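Local coordinates for sulfur oxygenase/reductase (Halothiobacillus neapolitanus, PDB 6QPA), which probably catalyses the oxygen-dependent disproportionation of elemental sulfur at a mononuclear non-haem iron centre, working as an assembly of 24 identical chains, at residues N5-I10 with K83-H88; F77-W82 with G195-K200; E89-H92 with E98-E101. All blocks are in the same frame, centred on the assembly; numbering follows the deposited sequence.

Interaction 1 of 3, residues N5-I10 with K83-H88; sequences NPIIAI and KDVHSH
With CG anti to the backbone N (chi1 179°), His-88 swings its imidazole off the first turn of helix 85-94 and presents one face to the methyl of Ala-9. On Ile-7 the gamma branches divide between two tasks (chi1 -63°): CG1, beside the backbone N, lies against the backbone at the helix start, while CG2, anti to that N, reaches the side chain of Val-85. The methyl-on-imidazole contact is a CH-pi interaction, Ala-9 CB standing 4.1 Å from the centroid of the His-88 ring and 13° off its normal, displaced a little toward the rim. In the other half of the contact Ile-7 CG1 comes 4.0 Å from Asp-84 CA, and Ile-7 CG2 meets Val-85 CG2 at 4.1 Å, the two branched chains passing at a slant.

The helix start is fixed by Asp-84 at the N-cap. Its OD1 accepts from Ser-87 N at 2.7 Å, nearly in line with the C-O bond, and is gripped a second time by Ser-87 OG at 2.7 Å from the syn side, tilted out of the carboxylate plane. NE2 of His-88 binds iron together with His-92 and Glu-116, while ND1 is hydrogen-bonded to Tyr-118, which would limit rotation of the ring. Strand 7-15 turns its alternate residues to Tyr-79 and Met-199 inside the barrel; its outward-facing surface thus seats a capped helix that carries the first histidine of a facial triad of two histidines and one carboxylate.

Interaction 2 of 3, residues F77-W82 with G195-K200; sequences FQYTVW and GWMIMK
Tyr-79 reaches from strand 74-82 toward two methionines of strand 193-204, and its hydroxyl end is where the contact is closest. Tyr-79 OH lies 3.5 Å from Met-199 CE, and the same methyl is 4.0 Å from Tyr-79 CZ. The thioether chain of Met-199 runs out extended from its strand and bends only at its last torsion (chi3 -68°), which turns CE onto the phenol end. Its sulfur stays further off: Met-199 SD is 5.0 Å from the centroid of the Tyr-79 ring and 39° off the normal, an oblique Met-aromatic contact in which the methyl does most of the touching.

The two strands are not neighbours in the sheet. Strands 7-15 and 110-125 stand between them, and the antiparallel sheet curls until strand 42-53 meets 290-305, closing a barrel in keeping with the dimeric alpha-beta barrel clan of this family. The CA atoms of Tyr-79 and Met-199, the nearest pair of the two segments, are 11.7 Å apart, and long side chains bridge that distance within the barrel's interior.

No solvent side exists among the three touching residues, all of them buried, but a looser flank does. There Met-197 CE approaches the ring at its edge, near the plane, at 4.0 Å from Tyr-79 CE2, and the two chains slide past one another in opposite directions. The buried phenol oxygen is hydrogen-bonded to His-256 ND1 on strand 251-259, while Phe-119 and Val-121 of strand 110-125 pack against Met-199 and Met-197 respectively.

Interaction 3 of 3, residues E89-H92 with E98-E101; sequences EEMH and EIFE
Ile-99 sends its terminal methyl CD1 into the corner formed by Met-91 and His-92, and this methyl makes the closest contacts between the two helix segments, with CG2 a little further off alongside the imidazole. CD1 of Ile-99 lies 3.6 Å from His-92 ND1 and 4.1 Å from His-92 CE1, obliquely to the imidazole, and 3.7 Å from Met-91 SD. The isoleucine crosses both partners at about a right angle, its chain extended (chi2 170°), which puts the methyl as far from helix 96-101 as the side chain allows.

Around that point Met-91 folds back, bent at chi2 (-78°) and chi3, and lays its own CE methyl 4.0 Å above one face of the His-92 ring, offset toward the rim. The imidazole is therefore bordered by two apolar methyls while its NE2 binds iron. Further out, Glu-89, one turn before the ligand on the same helix, is hydrogen-bonded through OE2 to Tyr-118 and Ser-205, and Tyr-118 also holds the other iron-binding histidine, His-88. Beyond the far end of the contact, Glu-101 is hydrogen-bonded to backbone and side-chain groups of a second subunit, including Thr-223 and Asn-227 of that chain. Two histidines four residues apart on one helix, His-88 and His-92, joined by Glu-116 from strand 110-125, form the two-histidine, one-carboxylate facial triad of a mononuclear non-haem iron site.

All three contacts are buried and made by van der Waals contacts in which methyls meet imidazole or phenol groups as well as aliphatic ones, but they differ in depth. Interaction 2, about 5 Å from the chain centre, spans the barrel interior; interaction 1, at 13 Å, lies on its outer side, and interaction 3, at 20 Å, joins two helices near a subunit interface. Interactions 1 and 3 share helix 85-94 and hold one iron-binding histidine each, whereas interaction 2 stays clear of the metal. Strand 74-82 ties the set together: it pairs with strand 7-15 (Ile-7 O to Trp-82 N, 2.8 Å), and Trp-82 packs beside His-88 and, through CH2, 3.8 Å from Met-91 CE.

Interaction 1 of 3, residues N5-I10 with K83-H88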
loop_
_atom_site.group_PDB
_atom_site.type_symbol
_atom_site.label_atom_id
_atom_site.label_comp_id
_atom_site.label_asym_id
_atom_site.label_seq_id
_atom_site.Cartn_x
_atom_site.Cartn_y
_atom_site.Cartn_z
ATOM N N ASN A 5 56.368 44.342 -2.275
ATOM C CA ASN A 5 55.003 44.759 -1.953
ATOM C C ASN A 5 54.172 44.582 -3.216
ATOM O O ASN A 5 54.054 45.511 -4.033
ATOM C CB ASN A 5 54.956 46.202 -1.448
ATOM C CG ASN A 5 56.193 47.005 -1.834
ATOM O OD1 ASN A 5 57.283 46.452 -1.998
ATOM N ND2 ASN A 5 56.031 48.324 -1.968
ATOM N N PRO A 6 53.591 43.407 -3.439
ATOM C CA PRO A 6 52.780 43.217 -4.648
ATOM C C PRO A 6 51.441 43.924 -4.540
ATOM O O PRO A 6 50.992 44.344 -3.471
ATOM C CB PRO A 6 52.622 41.696 -4.733
ATOM C CG PRO A 6 52.720 41.233 -3.317
ATOM C CD PRO A 6 53.720 42.163 -2.657
ATOM N N ILE A 7 50.794 44.014 -5.692
ATOM C CA ILE A 7 49.460 44.568 -5.861
ATOM C C ILE A 7 48.482 43.401 -5.952
ATOM O O ILE A 7 48.773 42.388 -6.599
ATOM C CB ILE A 7 49.425 45.433 -7.145
ATOM C CG1 ILE A 7 50.379 46.631 -7.043
ATOM C CG2 ILE A 7 48.026 45.855 -7.511
ATOM C CD1 ILE A 7 50.225 47.425 -5.808
ATOM N N ILE A 8 47.309 43.537 -5.350
ATOM C CA ILE A 8 46.310 42.480 -5.413
ATOM C C ILE A 8 45.087 43.063 -6.087
ATOM O O ILE A 8 44.539 44.069 -5.621
ATOM C CB ILE A 8 45.957 41.911 -4.030
ATOM C CG1 ILE A 8 47.213 41.399 -3.332
ATOM C CG2 ILE A 8 44.979 40.697 -4.175
ATOM C CD1 ILE A 8 46.917 40.755 -1.986
ATOM N N ALA A 9 44.688 42.459 -7.201
ATOM C CA ALA A 9 43.406 42.754 -7.819
ATOM C C ALA A 9 42.392 41.744 -7.311
ATOM O O ALA A 9 42.654 40.532 -7.315
ATOM C CB ALA A 9 43.500 42.727 -9.353
ATOM N N ILE A 10 41.261 42.233 -6.816
ATOM C CA ILE A 10 40.220 41.361 -6.290
ATOM C C ILE A 10 39.022 41.472 -7.204
ATOM O O ILE A 10 38.311 42.480 -7.187
ATOM C CB ILE A 10 39.841 41.692 -4.842
ATOM C CG1 ILE A 10 41.089 41.596 -3.968
ATOM C CG2 ILE A 10 38.751 40.718 -4.383
ATOM C CD1 ILE A 10 40.859 41.935 -2.474
ATOM N N LYS A 83 53.085 41.949 -9.792
ATOM C CA LYS A 83 54.215 42.825 -9.505
ATOM C C LYS A 83 53.781 44.282 -9.483
ATOM O O LYS A 83 54.306 45.074 -8.695
ATOM C CB LYS A 83 55.327 42.629 -10.536
ATOM C CG LYS A 83 56.008 41.277 -10.476
ATOM C CD LYS A 83 57.130 41.170 -11.514
ATOM C CE LYS A 83 57.799 39.793 -11.483
ATOM N NZ LYS A 83 58.804 39.653 -12.592
ATOM N N ASP A 84 52.821 44.651 -10.336
ATOM C CA ASP A 84 52.354 46.025 -10.429
ATOM C C ASP A 84 51.042 46.054 -11.188
ATOM O O ASP A 84 50.628 45.059 -11.792
ATOM C CB ASP A 84 53.393 46.923 -11.109
ATOM C CG ASP A 84 53.947 46.308 -12.379
ATOM O OD1 ASP A 84 53.169 45.823 -13.231
ATOM O OD2 ASP A 84 55.180 46.277 -12.511
ATOM N N VAL A 85 50.410 47.232 -11.178
ATOM C CA VAL A 85 49.151 47.416 -11.888
ATOM C C VAL A 85 49.338 47.144 -13.373
ATOM O O VAL A 85 48.526 46.454 -13.996
ATOM C CB VAL A 85 48.616 48.838 -11.637
ATOM C CG1 VAL A 85 47.516 49.202 -12.639
ATOM C CG2 VAL A 85 48.101 48.960 -10.222
ATOM N N HIS A 86 50.439 47.642 -13.951
ATOM C CA HIS A 86 50.636 47.531 -15.393
ATOM C C HIS A 86 50.638 46.081 -15.842
ATOM O O HIS A 86 50.130 45.758 -16.919
ATOM C CB HIS A 86 51.952 48.188 -15.827
ATOM C CG HIS A 86 52.193 48.100 -17.307
ATOM N ND1 HIS A 86 52.912 47.075 -17.890
ATOM C CD2 HIS A 86 51.767 48.881 -18.329
ATOM C CE1 HIS A 86 52.942 47.244 -19.199
ATOM N NE2 HIS A 86 52.258 48.337 -19.491
ATOM N N SER A 87 51.230 45.197 -15.039
ATOM C CA SER A 87 51.269 43.790 -15.411
ATOM C C SER A 87 49.866 43.219 -15.535
ATOM O O SER A 87 49.566 42.490 -16.487
ATOM C CB SER A 87 52.105 43.006 -14.407
ATOM O OG SER A 87 53.450 43.462 -14.467
ATOM N N HIS A 88 48.988 43.550 -14.595
ATOM C CA HIS A 88 47.624 43.046 -14.675
ATOM C C HIS A 88 46.897 43.617 -15.888
ATOM O O HIS A 88 46.238 42.882 -16.634
ATOM C CB HIS A 88 46.879 43.366 -13.379
ATOM C CG HIS A 88 45.451 42.907 -13.359
ATOM N ND1 HIS A 88 44.389 43.786 -13.311
ATOM C CD2 HIS A 88 44.909 41.668 -13.382
ATOM C CE1 HIS A 88 43.255 43.108 -13.294
ATOM N NE2 HIS A 88 43.543 41.819 -13.328
#

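Interaction 2 of 3, residues F77-W82 with G195-K200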
loop_
_atom_site.group_PDB
_atom_site.type_symbol
_atom_site.label_atom_id
_atom_site.label_comp_id
_atom_site.label_asym_id
_atom_site.label_seq_id
_atom_site.Cartn_x
_atom_site.Cartn_y
_atom_site.Cartn_z
ATOM N N PHE A 77 35.177 35.789 -4.737
ATOM C CA PHE A 77 36.283 36.735 -4.831
ATOM C C PHE A 77 37.491 36.004 -5.378
ATOM O O PHE A 77 37.908 34.991 -4.810
ATOM C CB PHE A 77 36.663 37.328 -3.470
ATOM C CG PHE A 77 35.707 38.359 -2.939
ATOM C CD1 PHE A 77 34.413 38.460 -3.416
ATOM C CD2 PHE A 77 36.124 39.237 -1.939
ATOM C CE1 PHE A 77 33.535 39.408 -2.903
ATOM C CE2 PHE A 77 35.264 40.197 -1.429
ATOM C CZ PHE A 77 33.956 40.282 -1.916
ATOM N N GLN A 78 38.074 36.522 -6.441
ATOM C CA GLN A 78 39.295 35.948 -6.991
ATOM C C GLN A 78 40.416 36.961 -6.789
ATOM O O GLN A 78 40.389 38.041 -7.380
ATOM C CB GLN A 78 39.122 35.571 -8.467
ATOM C CG GLN A 78 38.194 34.368 -8.706
ATOM C CD GLN A 78 37.898 34.082 -10.189
ATOM O OE1 GLN A 78 37.660 34.996 -10.978
ATOM N NE2 GLN A 78 37.918 32.805 -10.562
ATOM N N TYR A 79 41.369 36.647 -5.914
ATOM C CA TYR A 79 42.580 37.451 -5.834
ATOM C C TYR A 79 43.491 37.066 -6.977
ATOM O O TYR A 79 43.779 35.885 -7.155
ATOM C CB TYR A 79 43.369 37.225 -4.543
ATOM C CG TYR A 79 42.740 37.613 -3.235
ATOM C CD1 TYR A 79 41.381 37.853 -3.119
ATOM C CD2 TYR A 79 43.528 37.701 -2.094
ATOM C CE1 TYR A 79 40.823 38.185 -1.900
ATOM C CE2 TYR A 79 42.990 38.037 -0.871
ATOM C CZ TYR A 79 41.637 38.277 -0.770
ATOM O OH TYR A 79 41.111 38.602 0.469
ATOM N N THR A 80 43.985 38.043 -7.718
ATOM C CA THR A 80 45.163 37.828 -8.544
ATOM C C THR A 80 46.227 38.803 -8.080
ATOM O O THR A 80 45.928 39.959 -7.780
ATOM C CB THR A 80 44.897 37.985 -10.055
ATOM O OG1 THR A 80 44.316 39.259 -10.309
ATOM C CG2 THR A 80 43.948 36.861 -10.555
ATOM N N VAL A 81 47.445 38.302 -7.949
ATOM C CA VAL A 81 48.541 39.015 -7.303
ATOM C C VAL A 81 49.607 39.328 -8.351
ATOM O O VAL A 81 49.987 38.453 -9.145
ATOM C CB VAL A 81 49.087 38.179 -6.132
ATOM C CG1 VAL A 81 50.124 38.965 -5.332
ATOM C CG2 VAL A 81 47.883 37.737 -5.238
ATOM N N TRP A 82 50.083 40.574 -8.355
ATOM C CA TRP A 82 50.836 41.135 -9.470
ATOM C C TRP A 82 52.032 41.928 -8.971
ATOM O O TRP A 82 51.984 42.549 -7.904
ATOM C CB TRP A 82 49.955 42.077 -10.319
ATOM C CG TRP A 82 48.789 41.366 -10.867
ATOM C CD1 TRP A 82 47.544 41.248 -10.297
ATOM C CD2 TRP A 82 48.762 40.598 -12.063
ATOM N NE1 TRP A 82 46.738 40.479 -11.098
ATOM C CE2 TRP A 82 47.465 40.055 -12.182
ATOM C CE3 TRP A 82 49.707 40.325 -13.062
ATOM C CZ2 TRP A 82 47.087 39.250 -13.267
ATOM C CZ3 TRP A 82 49.328 39.529 -14.145
ATOM C CH2 TRP A 82 48.030 39.011 -14.238
ATOM N N GLY A 195 46.666 33.922 10.105
ATOM C CA GLY A 195 47.399 35.035 9.523
ATOM C C GLY A 195 46.469 36.166 9.153
ATOM O O GLY A 195 45.251 36.074 9.302
ATOM N N TRP A 196 47.062 37.258 8.670
ATOM C CA TRP A 196 46.237 38.408 8.345
ATOM C C TRP A 196 46.945 39.311 7.346
ATOM O O TRP A 196 48.163 39.258 7.164
ATOM C CB TRP A 196 45.856 39.199 9.604
ATOM C CG TRP A 196 47.033 39.700 10.394
ATOM C CD1 TRP A 196 47.620 39.101 11.478
ATOM C CD2 TRP A 196 47.767 40.911 10.155
ATOM N NE1 TRP A 196 48.672 39.876 11.938
ATOM C CE2 TRP A 196 48.776 40.992 11.144
ATOM C CE3 TRP A 196 47.651 41.946 9.216
ATOM C CZ2 TRP A 196 49.675 42.063 11.209
ATOM C CZ3 TRP A 196 48.557 43.013 9.277
ATOM C CH2 TRP A 196 49.554 43.063 10.270
ATOM N N MET A 197 46.159 40.213 6.774
ATOM C CA MET A 197 46.638 41.163 5.780
ATOM C C MET A 197 45.686 42.351 5.776
ATOM O O MET A 197 44.469 42.169 5.865
ATOM C CB MET A 197 46.718 40.467 4.403
ATOM C CG MET A 197 47.034 41.290 3.207
ATOM S SD MET A 197 47.415 40.207 1.785
ATOM C CE MET A 197 45.854 39.342 1.557
ATOM N N ILE A 198 46.241 43.561 5.731
ATOM C CA ILE A 198 45.458 44.787 5.620
ATOM C C ILE A 198 45.576 45.290 4.189
ATOM O O ILE A 198 46.679 45.581 3.718
ATOM C CB ILE A 198 45.944 45.859 6.605
ATOM C CG1 ILE A 198 45.757 45.388 8.049
ATOM C CG2 ILE A 198 45.209 47.188 6.328
ATOM C CD1 ILE A 198 46.487 46.235 9.060
ATOM N N MET A 199 44.450 45.422 3.500
ATOM C CA MET A 199 44.447 45.795 2.089
ATOM C C MET A 199 43.671 47.085 1.915
ATOM O O MET A 199 42.520 47.179 2.364
ATOM C CB MET A 199 43.822 44.695 1.241
ATOM C CG MET A 199 44.541 43.370 1.320
ATOM S SD MET A 199 43.810 42.100 0.237
ATOM C CE MET A 199 42.254 41.835 1.058
ATOM N N LYS A 200 44.265 48.036 1.191
ATOM C CA LYS A 200 43.704 49.372 0.983
ATOM C C LYS A 200 43.371 49.535 -0.494
ATOM O O LYS A 200 44.256 49.398 -1.341
ATOM C CB LYS A 200 44.713 50.445 1.403
ATOM C CG LYS A 200 44.211 51.891 1.281
ATOM C CD LYS A 200 45.359 52.851 1.489
ATOM C CE LYS A 200 44.911 54.308 1.422
ATOM N NZ LYS A 200 46.154 55.142 1.433
#

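Interaction 3 of 3, residues E89-H92 with E98-E101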
loop_
_atom_site.group_PDB
_atom_site.type_symbol
_atom_site.label_atom_id
_atom_site.label_comp_id
_atom_site.label_asym_id
_atom_site.label_seq_id
_atom_site.Cartn_x
_atom_site.Cartn_y
_atom_site.Cartn_z
ATOM N N GLU A 89 47.012 44.929 -16.106
ATOM C CA GLU A 89 46.343 45.555 -17.242
ATOM C C GLU A 89 46.870 45.014 -18.561
ATOM O O GLU A 89 46.114 44.854 -19.525
ATOM C CB GLU A 89 46.519 47.073 -17.182
ATOM C CG GLU A 89 45.802 47.745 -16.006
ATOM C CD GLU A 89 44.289 47.671 -16.123
ATOM O OE1 GLU A 89 43.761 47.754 -17.261
ATOM O OE2 GLU A 89 43.614 47.511 -15.085
ATOM N N GLU A 90 48.171 44.743 -18.626
ATOM C CA GLU A 90 48.741 44.228 -19.857
ATOM C C GLU A 90 48.268 42.808 -20.131
ATOM O O GLU A 90 47.921 42.468 -21.271
ATOM C CB GLU A 90 50.259 44.288 -19.773
ATOM C CG GLU A 90 50.932 43.881 -21.037
ATOM C CD GLU A 90 52.419 44.132 -20.979
ATOM O OE1 GLU A 90 53.088 43.514 -20.120
ATOM O OE2 GLU A 90 52.908 44.977 -21.767
ATOM N N MET A 91 48.234 41.967 -19.099
ATOM C CA MET A 91 47.712 40.619 -19.271
ATOM C C MET A 91 46.284 40.659 -19.806
ATOM O O MET A 91 45.957 39.961 -20.772
ATOM C CB MET A 91 47.795 39.855 -17.948
ATOM C CG MET A 91 47.384 38.375 -18.030
ATOM S SD MET A 91 45.580 38.112 -18.064
ATOM C CE MET A 91 45.053 39.007 -16.580
ATOM N N HIS A 92 45.417 41.482 -19.195
ATOM C CA HIS A 92 44.045 41.615 -19.691
ATOM C C HIS A 92 44.012 42.086 -21.141
ATOM O O HIS A 92 43.173 41.639 -21.927
ATOM C CB HIS A 92 43.245 42.597 -18.834
ATOM C CG HIS A 92 42.460 41.953 -17.738
ATOM N ND1 HIS A 92 41.411 41.095 -17.985
ATOM C CD2 HIS A 92 42.539 42.077 -16.392
ATOM C CE1 HIS A 92 40.894 40.695 -16.835
ATOM N NE2 HIS A 92 41.561 41.276 -15.853
ATOM N N GLU A 98 40.448 35.978 -25.363
ATOM C CA GLU A 98 40.240 34.687 -24.709
ATOM C C GLU A 98 39.580 34.860 -23.348
ATOM O O GLU A 98 38.673 34.096 -22.991
ATOM C CB GLU A 98 41.551 33.895 -24.596
ATOM C CG GLU A 98 42.832 34.683 -24.528
ATOM C CD GLU A 98 43.281 35.224 -25.879
ATOM O OE1 GLU A 98 43.521 34.433 -26.811
ATOM O OE2 GLU A 98 43.375 36.453 -26.009
ATOM N N ILE A 99 39.987 35.876 -22.588
ATOM C CA ILE A 99 39.308 36.135 -21.325
ATOM C C ILE A 99 37.848 36.451 -21.579
ATOM O O ILE A 99 36.958 35.954 -20.882
ATOM C CB ILE A 99 40.000 37.270 -20.565
ATOM C CG1 ILE A 99 41.341 36.785 -20.014
ATOM C CG2 ILE A 99 39.106 37.754 -19.447
ATOM C CD1 ILE A 99 42.187 37.885 -19.474
ATOM N N PHE A 100 37.571 37.220 -22.630
ATOM C CA PHE A 100 36.182 37.500 -22.957
ATOM C C PHE A 100 35.431 36.212 -23.270
ATOM O O PHE A 100 34.283 36.037 -22.848
ATOM C CB PHE A 100 36.083 38.485 -24.130
ATOM C CG PHE A 100 34.673 38.826 -24.475
ATOM C CD1 PHE A 100 33.992 39.795 -23.742
ATOM C CD2 PHE A 100 34.003 38.153 -25.494
ATOM C CE1 PHE A 100 32.677 40.102 -24.021
ATOM C CE2 PHE A 100 32.681 38.454 -25.782
ATOM C CZ PHE A 100 32.020 39.433 -25.047
ATOM N N GLU A 101 36.048 35.310 -24.036
ATOM C CA GLU A 101 35.389 34.050 -24.359
ATOM C C GLU A 101 35.086 33.255 -23.092
ATOM O O GLU A 101 33.973 32.750 -22.913
ATOM C CB GLU A 101 36.257 33.224 -25.308
ATOM C CG GLU A 101 35.635 31.879 -25.662
ATOM C CD GLU A 101 36.643 30.876 -26.215
ATOM O OE1 GLU A 101 37.863 31.142 -26.162
ATOM O OE2 GLU A 101 36.214 29.806 -26.679
#